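Local coordinates for protein hydratase ChsH1 (Mycobacterium tuberculosis, PDB 4W78) that works with its partner ChsH2 to hydrate a steroid enoyl-CoA during breakdown of the cholesterol side chain, at residues 65-70 with 146-151; 69-74 with 119-124. All blocks are in the same frame, centred on the assembly; numbering follows the deposited sequence.

Contact 1: 65-70 with 146-151; sequences AMIQVW and IVWQVG
I67 lays its CG1 methylene over the five-membered ring of W148, 3.6 Å from the ring centroid and only 21° off the ring normal, a CH-pi contact with CD2 as the nearest ring atom to CG1 at 3.4 Å. With CG1 anti to the backbone N (chi1 -172°), this torsion lays the branch on the indole from the short, weakly bonded helix 67-70, while I67 CG2 reaches CZ3 of W148 at 4.0 Å. Isoleucine suits the place because its two branches together span both rings of the indole. The other face of W148 is met by CG2 of I146 from its own strand, 3.6 Å above the plane and off-centre, toward the rim, which leaves the indole between two aliphatic groups. Toward Q68 the fit is looser: its CA stands 3.8 Å from W148 CZ2, approaching obliquely, and CB lies farther off. Q68 is partly exposed, and its side chain also packs on M158 of strand 153-165 and L53 of the ChsH2 chain. The helix is thus seated on the antiparallel sheet of the hotdog fold. Because carbon atoms make the closest contacts between I67, Q68 and the indole, the contact rests mainly on dispersion and shape fit.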
loop_
_atom_site.group_PDB
_atom_site.type_symbol
_atom_site.label_atom_id
_atom_site.label_comp_id
_atom_site.label_asym_id
_atom_site.label_seq_id
_atom_site.Cartn_x
_atom_site.Cartn_y
_atom_site.Cartn_z
ATOM N N ALA A 65 0.879 15.180 8.471
ATOM C CA ALA A 65 1.994 14.592 7.727
ATOM C C ALA A 65 1.561 13.740 6.532
ATOM O O ALA A 65 2.407 13.275 5.781
ATOM C CB ALA A 65 2.883 13.767 8.660
ATOM N N MET A 66 0.254 13.519 6.372
ATOM C CA MET A 66 -0.255 12.882 5.149
ATOM C C MET A 66 -0.419 13.816 3.950
ATOM O O MET A 66 -0.803 13.351 2.871
ATOM C CB MET A 66 -1.602 12.179 5.404
ATOM C CG MET A 66 -1.476 10.866 6.154
ATOM S SD MET A 66 -3.019 9.922 6.104
ATOM C CE MET A 66 -2.957 9.235 4.448
ATOM N N ILE A 67 -0.113 15.108 4.087
ATOM C CA ILE A 67 -0.424 16.051 3.001
ATOM C C ILE A 67 0.162 15.627 1.651
ATOM O O ILE A 67 -0.539 15.640 0.647
ATOM C CB ILE A 67 -0.075 17.523 3.336
ATOM C CG1 ILE A 67 -0.617 18.466 2.250
ATOM C CG2 ILE A 67 1.436 17.725 3.504
ATOM C CD1 ILE A 67 -2.131 18.542 2.228
ATOM N N GLN A 68 1.413 15.178 1.645
ATOM C CA GLN A 68 2.055 14.793 0.397
ATOM C C GLN A 68 1.514 13.468 -0.137
ATOM O O GLN A 68 1.597 13.192 -1.335
ATOM C CB GLN A 68 3.567 14.717 0.621
ATOM C CG GLN A 68 4.413 14.636 -0.618
ATOM C CD GLN A 68 5.895 14.835 -0.302
ATOM O OE1 GLN A 68 6.252 15.316 0.759
ATOM N NE2 GLN A 68 6.753 14.441 -1.224
ATOM N N VAL A 69 0.953 12.635 0.743
ATOM C CA VAL A 69 0.410 11.350 0.316
ATOM C C VAL A 69 -0.744 11.524 -0.671
ATOM O O VAL A 69 -0.840 10.801 -1.665
ATOM C CB VAL A 69 -0.056 10.521 1.542
ATOM C CG1 VAL A 69 -0.621 9.192 1.117
ATOM C CG2 VAL A 69 1.121 10.324 2.489
ATOM N N TRP A 70 -1.598 12.510 -0.412
ATOM C CA TRP A 70 -2.795 12.655 -1.231
ATOM C C TRP A 70 -2.452 12.883 -2.685
ATOM O O TRP A 70 -3.165 12.395 -3.580
ATOM C CB TRP A 70 -3.677 13.798 -0.709
ATOM C CG TRP A 70 -4.013 13.629 0.736
ATOM C CD1 TRP A 70 -3.655 14.458 1.756
ATOM C CD2 TRP A 70 -4.725 12.537 1.336
ATOM N NE1 TRP A 70 -4.109 13.958 2.956
ATOM C CE2 TRP A 70 -4.773 12.786 2.723
ATOM C CE3 TRP A 70 -5.334 11.380 0.834
ATOM C CZ2 TRP A 70 -5.390 11.915 3.614
ATOM C CZ3 TRP A 70 -5.947 10.512 1.722
ATOM C CH2 TRP A 70 -5.974 10.793 3.099
ATOM N N ILE A 146 6.387 24.016 -2.821
ATOM C CA ILE A 146 5.156 23.303 -3.143
ATOM C C ILE A 146 4.048 23.899 -2.307
ATOM O O ILE A 146 4.238 24.154 -1.111
ATOM C CB ILE A 146 5.296 21.838 -2.707
ATOM C CG1 ILE A 146 6.535 21.181 -3.320
ATOM C CG2 ILE A 146 3.997 21.049 -2.930
ATOM C CD1 ILE A 146 6.734 21.431 -4.745
ATOM N N VAL A 147 2.889 24.118 -2.915
ATOM C CA VAL A 147 1.725 24.595 -2.174
ATOM C C VAL A 147 0.532 23.674 -2.440
ATOM O O VAL A 147 0.273 23.304 -3.590
ATOM C CB VAL A 147 1.368 26.049 -2.537
ATOM C CG1 VAL A 147 0.146 26.516 -1.774
ATOM C CG2 VAL A 147 2.562 26.987 -2.262
ATOM N N TRP A 148 -0.163 23.286 -1.375
ATOM C CA TRP A 148 -1.403 22.532 -1.501
ATOM C C TRP A 148 -2.585 23.419 -1.182
ATOM O O TRP A 148 -2.545 24.226 -0.239
ATOM C CB TRP A 148 -1.440 21.328 -0.555
ATOM C CG TRP A 148 -0.489 20.212 -0.907
ATOM C CD1 TRP A 148 -0.736 19.162 -1.746
ATOM C CD2 TRP A 148 0.844 20.033 -0.417
ATOM N NE1 TRP A 148 0.365 18.325 -1.795
ATOM C CE2 TRP A 148 1.343 18.842 -0.983
ATOM C CE3 TRP A 148 1.658 20.753 0.474
ATOM C CZ2 TRP A 148 2.625 18.364 -0.709
ATOM C CZ3 TRP A 148 2.933 20.265 0.758
ATOM C CH2 TRP A 148 3.406 19.087 0.160
ATOM N N GLN A 149 -3.649 23.232 -1.953
ATOM C CA GLN A 149 -4.872 23.994 -1.788
ATOM C C GLN A 149 -6.083 23.085 -1.683
ATOM O O GLN A 149 -6.081 21.960 -2.189
ATOM C CB GLN A 149 -5.069 24.928 -2.978
ATOM C CG GLN A 149 -3.986 25.970 -3.108
ATOM C CD GLN A 149 -4.286 26.938 -4.219
ATOM O OE1 GLN A 149 -4.275 26.570 -5.392
ATOM N NE2 GLN A 149 -4.586 28.176 -3.857
ATOM N N VAL A 150 -7.120 23.591 -1.029
ATOM C CA VAL A 150 -8.452 23.019 -1.145
ATOM C C VAL A 150 -9.265 24.143 -1.756
ATOM O O VAL A 150 -9.461 25.182 -1.130
ATOM C CB VAL A 150 -9.014 22.597 0.217
ATOM C CG1 VAL A 150 -10.487 22.206 0.087
ATOM C CG2 VAL A 150 -8.194 21.431 0.797
ATOM N N GLY A 151 -9.688 23.964 -3.004
ATOM C CA GLY A 151 -10.246 25.073 -3.762
ATOM C C GLY A 151 -9.179 26.139 -3.938
ATOM O O GLY A 151 -8.070 25.850 -4.394
#

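Contact 2: 69-74 with 119-124; sequences VWTMMG and VSISAE
The hydroxyl OG1 of T71 accepts the indole N-H of W148, and CD1 of I121 also touches OG1 at 3.7 Å, on the same general side as the indole. In this hotdog-fold chain, the turn that follows the short helix 67-70 passes over strand 119-134. OG1 stands between the backbone N and the carbonyl carbon of T71 (chi1 47°), and the methyl CG2 is thereby placed beside the backbone N, where it faces the strand. The two beta-branched side chains cross at a slant: T71 CB is 3.8 Å from I121 CG2, and the CG2 methyls of T71 and I121 are 3.9 Å apart. Farther back along the strand, V119 CG1 reaches the threonine CG2 more loosely, at 4.3 Å. Valine and isoleucine suit an extended strand and offer compact methyl groups to this surface, whereas S120 between them points away from T71. Threonine fits because a single side chain supplies both a methyl for the packing and an acceptor for the buried indole N-H. The carbonyl O of T71 is bonded by R21 NH1, tying the turn to the neighbouring strand 21-22. Within the turn itself, M72 N donates to V69 O at 3.2 Å.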
loop_
_atom_site.group_PDB
_atom_site.type_symbol
_atom_site.label_atom_id
_atom_site.label_comp_id
_atom_site.label_asym_id
_atom_site.label_seq_id
_atom_site.Cartn_x
_atom_site.Cartn_y
_atom_site.Cartn_z
ATOM N N VAL A 69 0.953 12.635 0.743
ATOM C CA VAL A 69 0.410 11.350 0.316
ATOM C C VAL A 69 -0.744 11.524 -0.671
ATOM O O VAL A 69 -0.840 10.801 -1.665
ATOM C CB VAL A 69 -0.056 10.521 1.542
ATOM C CG1 VAL A 69 -0.621 9.192 1.117
ATOM C CG2 VAL A 69 1.121 10.324 2.489
ATOM N N TRP A 70 -1.598 12.510 -0.412
ATOM C CA TRP A 70 -2.795 12.655 -1.231
ATOM C C TRP A 70 -2.452 12.883 -2.685
ATOM O O TRP A 70 -3.165 12.395 -3.580
ATOM C CB TRP A 70 -3.677 13.798 -0.709
ATOM C CG TRP A 70 -4.013 13.629 0.736
ATOM C CD1 TRP A 70 -3.655 14.458 1.756
ATOM C CD2 TRP A 70 -4.725 12.537 1.336
ATOM N NE1 TRP A 70 -4.109 13.958 2.956
ATOM C CE2 TRP A 70 -4.773 12.786 2.723
ATOM C CE3 TRP A 70 -5.334 11.380 0.834
ATOM C CZ2 TRP A 70 -5.390 11.915 3.614
ATOM C CZ3 TRP A 70 -5.947 10.512 1.722
ATOM C CH2 TRP A 70 -5.974 10.793 3.099
ATOM N N THR A 71 -1.348 13.595 -2.929
ATOM C CA THR A 71 -1.019 13.995 -4.295
ATOM C C THR A 71 0.108 13.184 -4.939
ATOM O O THR A 71 0.573 13.516 -6.025
ATOM C CB THR A 71 -0.701 15.503 -4.389
ATOM O OG1 THR A 71 0.202 15.858 -3.343
ATOM C CG2 THR A 71 -1.970 16.335 -4.203
ATOM N N MET A 72 0.527 12.099 -4.302
ATOM C CA MET A 72 1.492 11.204 -4.937
ATOM C C MET A 72 0.954 10.673 -6.259
ATOM O O MET A 72 -0.243 10.402 -6.380
ATOM C CB MET A 72 1.848 10.025 -4.015
ATOM C CG MET A 72 2.566 10.451 -2.734
ATOM S SD MET A 72 4.214 11.168 -3.033
ATOM C CE MET A 72 5.202 9.694 -3.211
ATOM N N MET A 73 1.839 10.531 -7.243
ATOM C CA MET A 73 1.446 10.117 -8.590
ATOM C C MET A 73 1.018 8.655 -8.709
ATOM O O MET A 73 0.271 8.293 -9.630
ATOM C CB MET A 73 2.579 10.409 -9.586
ATOM C CG MET A 73 2.785 11.876 -9.939
ATOM S SD MET A 73 1.438 12.650 -10.884
ATOM C CE MET A 73 0.932 11.322 -11.978
ATOM N N GLY A 74 1.506 7.811 -7.806
ATOM C CA GLY A 74 1.150 6.404 -7.817
ATOM C C GLY A 74 2.016 5.583 -8.750
ATOM O O GLY A 74 2.939 6.107 -9.377
ATOM N N VAL A 119 -7.707 17.938 -2.279
ATOM C CA VAL A 119 -6.482 18.741 -2.316
ATOM C C VAL A 119 -5.904 18.830 -3.725
ATOM O O VAL A 119 -6.066 17.909 -4.533
ATOM C CB VAL A 119 -5.426 18.135 -1.350
ATOM C CG1 VAL A 119 -4.108 18.859 -1.429
ATOM C CG2 VAL A 119 -5.956 18.152 0.087
ATOM N N SER A 120 -5.293 19.972 -4.046
ATOM C CA SER A 120 -4.510 20.098 -5.276
ATOM C C SER A 120 -3.083 20.515 -4.932
ATOM O O SER A 120 -2.836 21.037 -3.855
ATOM C CB SER A 120 -5.127 21.131 -6.211
ATOM O OG SER A 120 -5.011 22.424 -5.645
ATOM N N ILE A 121 -2.152 20.284 -5.851
ATOM C CA ILE A 121 -0.748 20.619 -5.617
ATOM C C ILE A 121 -0.200 21.474 -6.754
ATOM O O ILE A 121 -0.529 21.251 -7.922
ATOM C CB ILE A 121 0.110 19.333 -5.462
ATOM C CG1 ILE A 121 1.568 19.663 -5.109
ATOM C CG2 ILE A 121 0.022 18.457 -6.726
ATOM C CD1 ILE A 121 2.420 18.411 -4.840
ATOM N N SER A 122 0.659 22.438 -6.406
ATOM C CA SER A 122 1.340 23.290 -7.387
ATOM C C SER A 122 2.789 23.400 -6.960
ATOM O O SER A 122 3.073 23.496 -5.762
ATOM C CB SER A 122 0.697 24.672 -7.412
ATOM O OG SER A 122 1.377 25.559 -8.290
ATOM N N ALA A 123 3.703 23.366 -7.926
ATOM C CA ALA A 123 5.138 23.388 -7.622
ATOM C C ALA A 123 5.821 24.549 -8.328
ATOM O O ALA A 123 5.546 24.827 -9.494
ATOM C CB ALA A 123 5.786 22.078 -8.040
ATOM N N GLU A 124 6.726 25.216 -7.613
ATOM C CA GLU A 124 7.482 26.346 -8.136
ATOM C C GLU A 124 8.950 26.078 -7.849
ATOM O O GLU A 124 9.284 25.593 -6.768
ATOM C CB GLU A 124 7.045 27.637 -7.417
ATOM C CG GLU A 124 7.715 28.894 -7.922
ATOM C CD GLU A 124 7.682 30.014 -6.910
ATOM O OE1 GLU A 124 8.176 29.779 -5.790
ATOM O OE2 GLU A 124 7.181 31.116 -7.224
#

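In the fold
Contacts 1 and 2 start from one run of chain, sharing V69 and W70, and their centres are 6 Å apart. They land on neighbouring antiparallel strands, 139-150 and 119-134, paired by backbone bonds, among them S120 N to Q149 O (2.8 Å). W148 is common ground for the two contacts: its CD1 packs 3.4 Å from V119 CG1, and its bond to T71 (NE1 to OG1, 2.9 Å) links them directly. That bond probably helps set the rotation of the indole that I67 covers in contact 1. On its side toward ChsH2, the same run of chain offers the carbonyl O of V69 to R28 NH1 of that chain, so both contacts lie close to the heteromeric interface.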